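Local coordinates for protein esterase (Alcaligenes sp., PDB 2WKW) that probably hydrolyses carboxylic esters and holds a benzodiazepine-derived acetic acid in its active-site pocket, at residues A[71-76]-A[169-174]; A[143-148]-A[297-302]; A[203-208]-A[227-232]. All blocks are in the same frame, centred on the assembly; numbering follows the deposited sequence.

Contact 1 (A[71-76]-A[169-174]). With W22 ([(2S)-4-methyl-3-oxo-2,3,4,5-tetrahydro-1H-1,4-benzodiazepin-2-yl]acetic acid), chain C.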
loop_
_atom_site.group_PDB
_atom_site.type_symbol
_atom_site.label_atom_id
_atom_site.label_comp_id
_atom_site.label_asym_id
_atom_site.label_seq_id
_atom_site.Cartn_x
_atom_site.Cartn_y
_atom_site.Cartn_z
ATOM N N CYS A 71 11.163 2.479 9.163
ATOM C CA CYS A 71 10.078 2.236 10.111
ATOM C C CYS A 71 8.924 3.169 9.854
ATOM O O CYS A 71 9.094 4.210 9.230
ATOM C CB CYS A 71 10.518 2.426 11.576
ATOM S SG CYS A 71 10.213 4.095 12.209
ATOM N N CYS A 72 7.756 2.806 10.375
ATOM C CA CYS A 72 6.697 3.794 10.611
ATOM C C CYS A 72 6.166 4.414 9.322
ATOM O O CYS A 72 5.503 5.449 9.364
ATOM C CB CYS A 72 7.273 4.881 11.506
ATOM S SG CYS A 72 8.261 4.155 12.846
ATOM N N LEU A 73 6.489 3.777 8.189
ATOM C CA LEU A 73 6.232 4.297 6.838
ATOM C C LEU A 73 6.036 3.139 5.862
ATOM O O LEU A 73 6.293 1.966 6.202
ATOM C CB LEU A 73 7.434 5.142 6.339
ATOM C CG LEU A 73 7.828 6.413 7.108
ATOM C CD1 LEU A 73 9.331 6.778 6.933
ATOM C CD2 LEU A 73 6.890 7.574 6.775
ATOM N N THR A 74 5.655 3.474 4.629
ATOM C CA THR A 74 5.517 2.468 3.569
ATOM C C THR A 74 6.302 2.941 2.326
ATOM O O THR A 74 7.071 3.904 2.410
ATOM C CB THR A 74 4.024 2.209 3.211
ATOM O OG1 THR A 74 3.481 3.378 2.590
ATOM C CG2 THR A 74 3.170 1.851 4.447
ATOM N N GLY A 75 6.067 2.291 1.180
ATOM C CA GLY A 75 6.677 2.680 -0.103
ATOM C C GLY A 75 6.226 4.070 -0.552
ATOM O O GLY A 75 6.845 4.685 -1.425
ATOM N N MET A 76 5.143 4.569 0.041
ATOM C CA MET A 76 4.749 5.993 -0.147
ATOM C C MET A 76 5.946 6.934 0.128
ATOM O O MET A 76 6.027 8.049 -0.416
ATOM C CB MET A 76 3.571 6.323 0.778
ATOM C CG MET A 76 3.238 7.804 0.927
ATOM S SD MET A 76 2.525 8.362 -0.629
ATOM C CE MET A 76 2.374 10.145 -0.299
ATOM N N TRP A 169 2.607 13.425 8.419
ATOM C CA TRP A 169 1.928 12.616 9.438
ATOM C C TRP A 169 0.890 11.656 8.825
ATOM O O TRP A 169 0.716 10.542 9.311
ATOM C CB TRP A 169 1.269 13.471 10.531
ATOM C CG TRP A 169 2.122 14.566 11.175
ATOM C CD1 TRP A 169 1.672 15.789 11.595
ATOM C CD2 TRP A 169 3.532 14.525 11.504
ATOM N NE1 TRP A 169 2.711 16.523 12.140
ATOM C CE2 TRP A 169 3.860 15.776 12.090
ATOM C CE3 TRP A 169 4.554 13.569 11.330
ATOM C CZ2 TRP A 169 5.168 16.092 12.531
ATOM C CZ3 TRP A 169 5.851 13.878 11.768
ATOM C CH2 TRP A 169 6.147 15.139 12.353
ATOM N N GLN A 170 0.226 12.069 7.749
ATOM C CA GLN A 170 -0.743 11.189 7.086
ATOM C C GLN A 170 -0.100 9.881 6.556
ATOM O O GLN A 170 -0.776 8.857 6.514
ATOM C CB GLN A 170 -1.448 11.886 5.929
ATOM C CG GLN A 170 -2.494 12.994 6.352
ATOM C CD GLN A 170 -2.997 13.746 5.133
ATOM O OE1 GLN A 170 -2.208 14.186 4.311
ATOM N NE2 GLN A 170 -4.315 13.883 5.003
ATOM N N GLN A 171 1.172 9.919 6.152
ATOM C CA GLN A 171 1.809 8.715 5.553
ATOM C C GLN A 171 2.500 7.802 6.576
ATOM O O GLN A 171 3.001 6.713 6.224
ATOM C CB GLN A 171 2.757 9.084 4.388
ATOM C CG GLN A 171 4.124 9.696 4.778
ATOM C CD GLN A 171 5.035 9.832 3.557
ATOM O OE1 GLN A 171 4.841 10.716 2.701
ATOM N NE2 GLN A 171 5.986 8.921 3.439
ATOM N N MET A 172 2.507 8.219 7.847
ATOM C CA MET A 172 3.077 7.385 8.901
ATOM C C MET A 172 2.070 6.358 9.429
ATOM O O MET A 172 0.893 6.670 9.613
ATOM C CB MET A 172 3.650 8.249 10.027
ATOM C CG MET A 172 4.698 9.251 9.481
ATOM S SD MET A 172 5.739 10.005 10.733
ATOM C CE MET A 172 6.665 8.583 11.304
ATOM N N VAL A 173 2.555 5.132 9.656
ATOM C CA VAL A 173 1.710 3.989 9.967
ATOM C C VAL A 173 2.335 3.157 11.114
ATOM O O VAL A 173 3.539 3.275 11.402
ATOM C CB VAL A 173 1.518 3.062 8.725
ATOM C CG1 VAL A 173 0.904 3.834 7.540
ATOM C CG2 VAL A 173 2.864 2.399 8.327
ATOM N N PRO A 174 1.514 2.343 11.789
ATOM C CA PRO A 174 2.010 1.430 12.812
ATOM C C PRO A 174 3.027 0.434 12.265
ATOM O O PRO A 174 2.973 0.040 11.082
ATOM C CB PRO A 174 0.741 0.698 13.251
ATOM C CG PRO A 174 -0.316 1.740 13.099
ATOM C CD PRO A 174 0.034 2.409 11.804
HETATM O O1 W22 C . 13.288 3.890 10.555
HETATM C C9 W22 C . 13.301 4.932 11.221
HETATM C C10 W22 C . 13.993 5.028 12.572
HETATM C C11 W22 C . 14.973 3.868 12.841
HETATM C C12 W22 C . 15.942 4.285 13.938
HETATM O O3 W22 C . 16.246 5.493 14.089
HETATM O O2 W22 C . 16.405 3.396 14.676
HETATM N N1 W22 C . 12.718 6.062 10.788
HETATM C C8 W22 C . 12.034 6.160 9.498
HETATM C C7 W22 C . 12.743 7.298 11.558
HETATM C C4 W22 C . 11.931 7.166 12.827
HETATM C C5 W22 C . 12.120 6.154 13.787
HETATM N N2 W22 C . 13.054 5.152 13.678
HETATM C C3 W22 C . 10.942 8.134 13.004
HETATM C C2 W22 C . 10.141 8.097 14.125
HETATM C C1 W22 C . 10.307 7.100 15.088
HETATM C C6 W22 C . 11.295 6.126 14.919
HETATM O O HOH W 1 5.001 6.284 4.112
HETATM O O HOH W 2 1.770 5.032 4.044
#
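The backbones of Cys72 and Val173 run close together, with Val173 N donating to Cys72 O at 3.0 Å and 159° at the hydrogen. The donor stands above the carbonyl plane. Met172 CA lies 3.1 Å from Cys72 O, a CA-H...O contact. In return, the CA-H of Cys72 approaches Val173 O, so the two peptides meet in both directions.

Two waters extend the junction. One accepts a hydrogen bond from Thr74 N and donates one to Gln171 O. The other accepts from Thr74 OG1 and also donates to Gln171 O. Thr74 OG1 further receives Met76 N at 3.3 Å, an ST turn. OG1 lies between its own N and carbonyl carbon (chi1 68°), which places it for this turn.

The apolar contacts flank these bonds. Met172 bends at its last torsion (chi3 67°), which brings CE alongside Cys72 CB at 3.8 Å. Leu73 CD2 reaches Met172 CG at 3.9 Å. The Val173 and Thr74 side chains cross at about a right angle, touching through their CG2 methyls, and Met76 CG lies 3.7 Å from Gln171 CB.

Cys71 and Cys72 form a disulfide between neighbours in sequence. Cys71 N donates to O1 of the bound W22 at 2.9 Å, as in an oxyanion hole.

The contact joins the loop after strand 65-68 to the end of helix 165-171. Cys72 N is bonded to Asp175 OD2, and Gly75 N to Asp103 OD1. Met76 also packs on Ser20, and Gln171 on Phe22, both of the second subunit.

Contact 2 (A[143-148]-A[297-302]). With W22 ([(2S)-4-methyl-3-oxo-2,3,4,5-tetrahydro-1H-1,4-benzodiazepin-2-yl]acetic acid), chain C.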
loop_
_atom_site.group_PDB
_atom_site.type_symbol
_atom_site.label_atom_id
_atom_site.label_comp_id
_atom_site.label_asym_id
_atom_site.label_seq_id
_atom_site.Cartn_x
_atom_site.Cartn_y
_atom_site.Cartn_z
ATOM N N ALA A 143 11.990 15.132 16.167
ATOM C CA ALA A 143 13.377 15.132 16.648
ATOM C C ALA A 143 14.207 14.028 16.000
ATOM O O ALA A 143 15.382 14.226 15.671
ATOM C CB ALA A 143 13.408 14.993 18.184
ATOM N N ILE A 144 13.606 12.856 15.836
ATOM C CA ILE A 144 14.294 11.741 15.165
ATOM C C ILE A 144 14.598 12.091 13.702
ATOM O O ILE A 144 15.655 11.713 13.169
ATOM C CB ILE A 144 13.493 10.417 15.299
ATOM C CG1 ILE A 144 13.470 9.982 16.782
ATOM C CG2 ILE A 144 14.088 9.340 14.429
ATOM C CD1 ILE A 144 12.353 8.996 17.150
ATOM N N PHE A 145 13.687 12.833 13.067
ATOM C CA PHE A 145 13.872 13.242 11.664
ATOM C C PHE A 145 14.858 14.412 11.562
ATOM O O PHE A 145 15.303 14.752 10.461
ATOM C CB PHE A 145 12.543 13.661 11.021
ATOM C CG PHE A 145 11.581 12.517 10.719
ATOM C CD1 PHE A 145 12.040 11.254 10.358
ATOM C CD2 PHE A 145 10.203 12.740 10.722
ATOM C CE1 PHE A 145 11.130 10.233 10.032
ATOM C CE2 PHE A 145 9.293 11.718 10.398
ATOM C CZ PHE A 145 9.761 10.471 10.054
ATOM N N ARG A 146 15.156 15.037 12.707
ATOM C CA ARG A 146 16.041 16.216 12.802
ATOM C C ARG A 146 15.498 17.429 12.043
ATOM O O ARG A 146 16.256 18.169 11.406
ATOM C CB ARG A 146 17.491 15.895 12.386
ATOM C CG ARG A 146 18.081 14.626 13.042
ATOM C CD ARG A 146 19.636 14.530 12.853
ATOM N NE ARG A 146 20.019 14.685 11.447
ATOM C CZ ARG A 146 19.839 13.763 10.497
ATOM N NH1 ARG A 146 19.299 12.575 10.784
ATOM N NH2 ARG A 146 20.200 14.033 9.246
ATOM N N PHE A 147 14.185 17.636 12.105
ATOM C CA PHE A 147 13.616 18.872 11.562
ATOM C C PHE A 147 14.043 20.083 12.410
ATOM O O PHE A 147 14.056 21.221 11.926
ATOM C CB PHE A 147 12.085 18.806 11.517
ATOM C CG PHE A 147 11.532 17.736 10.603
ATOM C CD1 PHE A 147 12.313 17.173 9.585
ATOM C CD2 PHE A 147 10.209 17.315 10.748
ATOM C CE1 PHE A 147 11.785 16.184 8.737
ATOM C CE2 PHE A 147 9.666 16.341 9.897
ATOM C CZ PHE A 147 10.460 15.775 8.886
ATOM N N GLY A 148 14.354 19.813 13.676
ATOM C CA GLY A 148 14.710 20.824 14.677
ATOM C C GLY A 148 14.993 20.116 15.996
ATOM O O GLY A 148 14.815 18.885 16.088
ATOM N N SER A 297 17.339 16.700 6.179
ATOM C CA SER A 297 16.774 15.973 7.309
ATOM C C SER A 297 16.953 14.473 7.075
ATOM O O SER A 297 17.555 14.063 6.071
ATOM C CB SER A 297 15.273 16.297 7.404
ATOM O OG SER A 297 14.569 15.702 6.327
ATOM N N HIS A 298 16.410 13.666 7.991
ATOM C CA HIS A 298 16.417 12.195 7.881
ATOM C C HIS A 298 15.568 11.741 6.686
ATOM O O HIS A 298 15.815 10.678 6.087
ATOM C CB HIS A 298 15.886 11.575 9.194
ATOM C CG HIS A 298 15.942 10.084 9.236
ATOM N ND1 HIS A 298 17.099 9.378 9.004
ATOM C CD2 HIS A 298 14.978 9.159 9.484
ATOM C CE1 HIS A 298 16.852 8.082 9.096
ATOM N NE2 HIS A 298 15.572 7.921 9.389
ATOM N N MET A 299 14.585 12.568 6.337
ATOM C CA MET A 299 13.688 12.290 5.217
ATOM C C MET A 299 14.193 13.006 3.968
ATOM O O MET A 299 13.428 13.713 3.303
ATOM C CB MET A 299 12.270 12.765 5.540
ATOM C CG MET A 299 11.640 12.036 6.730
ATOM S SD MET A 299 11.516 10.239 6.462
ATOM C CE MET A 299 10.252 10.160 5.183
ATOM N N MET A 300 15.475 12.805 3.647
ATOM C CA MET A 300 16.149 13.585 2.596
ATOM C C MET A 300 15.557 13.341 1.196
ATOM O O MET A 300 15.643 14.222 0.323
ATOM C CB MET A 300 17.677 13.336 2.607
ATOM C CG MET A 300 18.079 11.913 2.234
ATOM S SD MET A 300 19.872 11.687 2.313
ATOM C CE MET A 300 20.139 11.854 4.083
ATOM N N MET A 301 14.942 12.169 1.000
ATOM C CA MET A 301 14.239 11.857 -0.255
ATOM C C MET A 301 12.983 12.705 -0.456
ATOM O O MET A 301 12.416 12.722 -1.565
ATOM C CB MET A 301 13.920 10.351 -0.368
ATOM C CG MET A 301 12.791 9.798 0.567
ATOM S SD MET A 301 13.075 9.927 2.356
ATOM C CE MET A 301 14.327 8.656 2.571
ATOM N N GLN A 302 12.551 13.391 0.606
ATOM C CA GLN A 302 11.356 14.271 0.567
ATOM C C GLN A 302 11.686 15.763 0.685
ATOM O O GLN A 302 10.798 16.615 0.536
ATOM C CB GLN A 302 10.371 13.888 1.681
ATOM C CG GLN A 302 9.798 12.462 1.513
ATOM C CD GLN A 302 8.861 12.025 2.634
ATOM O OE1 GLN A 302 8.595 12.767 3.593
ATOM N NE2 GLN A 302 8.329 10.817 2.496
HETATM O O1 W22 C . 13.288 3.890 10.555
HETATM C C9 W22 C . 13.301 4.932 11.221
HETATM C C10 W22 C . 13.993 5.028 12.572
HETATM C C11 W22 C . 14.973 3.868 12.841
HETATM C C12 W22 C . 15.942 4.285 13.938
HETATM O O3 W22 C . 16.246 5.493 14.089
HETATM O O2 W22 C . 16.405 3.396 14.676
HETATM N N1 W22 C . 12.718 6.062 10.788
HETATM C C8 W22 C . 12.034 6.160 9.498
HETATM C C7 W22 C . 12.743 7.298 11.558
HETATM C C4 W22 C . 11.931 7.166 12.827
HETATM C C5 W22 C . 12.120 6.154 13.787
HETATM N N2 W22 C . 13.054 5.152 13.678
HETATM C C3 W22 C . 10.942 8.134 13.004
HETATM C C2 W22 C . 10.141 8.097 14.125
HETATM C C1 W22 C . 10.307 7.100 15.088
HETATM C C6 W22 C . 11.295 6.126 14.919
#
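Phe145 and His298 meet where a Schellman motif ends helix 138-144, against the histidine loop of an alpha/beta hydrolase. His298 N donates to Phe145 O at 2.9 Å, nearly straight at 173°. Arg146, with positive phi, turns the chain out of the helix just after this carbonyl.

The tight part lies around the Phe145 ring. Met299 CG sits over one face, a CH-pi contact 3.8 Å from the ring centroid. The methionine is bent at chi2 and chi3, and this turn places SD obliquely beside the ring, 3.6 Å from Phe145 CE1, a Met-aromatic contact. Phe145 CE1 also lies 3.6 Å from W22 C3. His298 CD2 comes to the ring edge in plane. His298 CG is anti to the backbone N (chi1 -176°), which carries the imidazole out to W22, where CD2 lies 3.6 Å from C7. Ile144 CG2 packs on the ligand at C4. With an alanine at Phe145, Met299 CG would probably lose the face it lies on, leaving a gap beside W22 C3.

Arg146 packs more loosely, though still buried. Its NH1 comes obliquely to His298 CB, 3.9 Å away. Its firm partners lie elsewhere: NH2 forms a salt bridge to Glu230, and NE bonds Asp254 O. His298 ND1 is hydrogen-bonded to Glu230 OE1, and His298 NE2 to Ser206 OG. Ser206, His298 and Glu230 are consistent with a catalytic triad.

Phe147 stacks on Phe160 and turns its edge to Ser297. Ser297 OG is hydrogen-bonded to Asp303 OD1 and lies 3.7 Å from Phe147 CE1.

Contact 3 (A[203-208]-A[227-232]). With W22 ([(2S)-4-methyl-3-oxo-2,3,4,5-tetrahydro-1H-1,4-benzodiazepin-2-yl]acetic acid), chain C.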
loop_
_atom_site.group_PDB
_atom_site.type_symbol
_atom_site.label_atom_id
_atom_site.label_comp_id
_atom_site.label_asym_id
_atom_site.label_seq_id
_atom_site.Cartn_x
_atom_site.Cartn_y
_atom_site.Cartn_z
ATOM N N LEU A 203 18.473 0.011 -2.393
ATOM C CA LEU A 203 18.545 1.301 -1.713
ATOM C C LEU A 203 17.572 1.308 -0.546
ATOM O O LEU A 203 16.351 1.170 -0.730
ATOM C CB LEU A 203 18.247 2.452 -2.702
ATOM C CG LEU A 203 18.405 3.924 -2.268
ATOM C CD1 LEU A 203 18.538 4.864 -3.493
ATOM C CD2 LEU A 203 17.236 4.377 -1.418
ATOM N N SER A 204 18.107 1.466 0.661
ATOM C CA SER A 204 17.293 1.310 1.877
ATOM C C SER A 204 17.459 2.520 2.800
ATOM O O SER A 204 18.219 3.449 2.491
ATOM C CB SER A 204 17.657 -0.003 2.589
ATOM O OG SER A 204 18.958 0.089 3.151
ATOM N N HIS A 205 16.741 2.523 3.920
ATOM C CA HIS A 205 16.591 3.734 4.727
ATOM C C HIS A 205 16.366 3.393 6.187
ATOM O O HIS A 205 15.434 2.657 6.505
ATOM C CB HIS A 205 15.397 4.584 4.215
ATOM C CG HIS A 205 15.225 5.883 4.935
ATOM N ND1 HIS A 205 13.998 6.347 5.359
ATOM C CD2 HIS A 205 16.131 6.825 5.298
ATOM C CE1 HIS A 205 14.156 7.512 5.963
ATOM N NE2 HIS A 205 15.437 7.834 5.922
ATOM N N SER A 206 17.227 3.932 7.060
ATOM C CA SER A 206 16.962 3.996 8.500
ATOM C C SER A 206 16.799 2.582 9.094
ATOM O O SER A 206 17.758 1.809 9.103
ATOM C CB SER A 206 15.744 4.887 8.763
ATOM O OG SER A 206 15.779 5.407 10.085
ATOM N N GLN A 207 15.586 2.230 9.535
ATOM C CA GLN A 207 15.298 0.870 10.025
ATOM C C GLN A 207 15.794 -0.232 9.059
ATOM O O GLN A 207 16.378 -1.219 9.489
ATOM C CB GLN A 207 13.789 0.719 10.270
ATOM C CG GLN A 207 13.320 -0.694 10.626
ATOM C CD GLN A 207 11.818 -0.802 10.540
ATOM O OE1 GLN A 207 11.259 -0.879 9.442
ATOM N NE2 GLN A 207 11.144 -0.761 11.696
ATOM N N SER A 208 15.533 -0.067 7.766
ATOM C CA SER A 208 15.942 -1.043 6.771
ATOM C C SER A 208 17.376 -0.809 6.240
ATOM O O SER A 208 17.827 -1.521 5.349
ATOM C CB SER A 208 14.948 -1.064 5.603
ATOM O OG SER A 208 15.023 0.158 4.868
ATOM N N VAL A 227 22.971 1.094 -1.580
ATOM C CA VAL A 227 22.902 2.469 -1.116
ATOM C C VAL A 227 22.077 2.435 0.167
ATOM O O VAL A 227 20.915 2.022 0.156
ATOM C CB VAL A 227 22.228 3.421 -2.152
ATOM C CG1 VAL A 227 22.109 4.866 -1.582
ATOM C CG2 VAL A 227 22.987 3.434 -3.485
ATOM N N SER A 228 22.686 2.853 1.270
ATOM C CA SER A 228 22.032 2.833 2.573
ATOM C C SER A 228 21.908 4.263 3.092
ATOM O O SER A 228 22.912 4.906 3.388
ATOM C CB SER A 228 22.859 1.966 3.543
ATOM O OG SER A 228 22.136 1.689 4.732
ATOM N N VAL A 229 20.677 4.769 3.186
ATOM C CA VAL A 229 20.446 6.147 3.622
ATOM C C VAL A 229 20.202 6.239 5.128
ATOM O O VAL A 229 19.223 5.701 5.645
ATOM C CB VAL A 229 19.242 6.774 2.874
ATOM C CG1 VAL A 229 19.005 8.221 3.352
ATOM C CG2 VAL A 229 19.438 6.707 1.344
ATOM N N GLU A 230 21.078 6.943 5.835
ATOM C CA GLU A 230 20.989 7.082 7.306
ATOM C C GLU A 230 20.547 5.814 8.064
ATOM O O GLU A 230 19.542 5.825 8.785
ATOM C CB GLU A 230 20.138 8.308 7.677
ATOM C CG GLU A 230 20.793 9.608 7.220
ATOM C CD GLU A 230 20.271 10.859 7.902
ATOM O OE1 GLU A 230 19.301 10.795 8.681
ATOM O OE2 GLU A 230 20.858 11.930 7.650
ATOM N N PRO A 231 21.312 4.718 7.915
ATOM C CA PRO A 231 20.901 3.457 8.522
ATOM C C PRO A 231 20.861 3.556 10.041
ATOM O O PRO A 231 21.649 4.313 10.642
ATOM C CB PRO A 231 22.002 2.466 8.098
ATOM C CG PRO A 231 23.221 3.321 7.833
ATOM C CD PRO A 231 22.676 4.658 7.342
ATOM N N GLY A 232 19.936 2.815 10.646
ATOM C CA GLY A 232 19.926 2.621 12.094
ATOM C C GLY A 232 21.209 1.940 12.562
ATOM O O GLY A 232 21.686 2.214 13.651
HETATM O O1 W22 C . 13.288 3.890 10.555
HETATM C C9 W22 C . 13.301 4.932 11.221
HETATM C C10 W22 C . 13.993 5.028 12.572
HETATM C C11 W22 C . 14.973 3.868 12.841
HETATM C C12 W22 C . 15.942 4.285 13.938
HETATM O O3 W22 C . 16.246 5.493 14.089
HETATM O O2 W22 C . 16.405 3.396 14.676
HETATM N N1 W22 C . 12.718 6.062 10.788
HETATM C C8 W22 C . 12.034 6.160 9.498
HETATM C C7 W22 C . 12.743 7.298 11.558
HETATM C C4 W22 C . 11.931 7.166 12.827
HETATM C C5 W22 C . 12.120 6.154 13.787
HETATM N N2 W22 C . 13.054 5.152 13.678
HETATM C C3 W22 C . 10.942 8.134 13.004
HETATM C C2 W22 C . 10.141 8.097 14.125
HETATM C C1 W22 C . 10.307 7.100 15.088
HETATM C C6 W22 C . 11.295 6.126 14.919
#
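Leu203 and Val227 pair at the start of a parallel strand contact that ends in the nucleophile elbow of an alpha/beta hydrolase. Strands 200-205 and 223-229 belong to one beta-alpha-beta unit; their short segments lie 17° apart.

The backbone donors are met in turn. Ser204 N gives to Val227 O at 2.9 Å, Val229 N to Ser204 O, and Ser206 N to Val229 O at 3.0 Å. Beyond the strands, Gly232 N reaches Ser206 O from above the carbonyl plane, at 2.9 Å. Val229 O also meets the edge of the His205 ring, at CD2. His205 NE2 is bonded to His298 O. Ser204 OG donates to Ser208 O, and Ser228 OG pairs with Gly209 O. On the face opposite these serines, Leu203 and Val227 lie side by side, with Leu203 CG 3.9 Å from Val227 CB.

Ser206 has positive phi (61°), which marks the sharp turn of the elbow. Both carboxylate oxygens of Glu230 are satisfied: Gly253 N adds a backbone bond at OE2 to the partners that His298 and Arg146 provide. Just past the serine, Gln207 N donates to O1 of W22 at 3.0 Å and 149°, a geometry consistent with an oxyanion hole.

All three contacts are buried and all border W22. Contact 3 lies nearest the middle of the chain and is the strand core, built on regular backbone bonds. Contacts 1 and 2 join loops to the ends of helices 165-171 and 138-144, which follow each other in the chain. Each of the two has one backbone bond; contact 1 adds bridging waters and aliphatic packing and lies against the second subunit, contact 2 adds aromatic rings and sulfur. Contacts 2 and 3 share the probable triad, through His298 to Ser206 and Glu230. Contacts 1 and 3 each send one backbone N-H to the same ligand oxygen. Met172 CE and Phe145 CZ join contacts 1 and 2 at 3.8 Å.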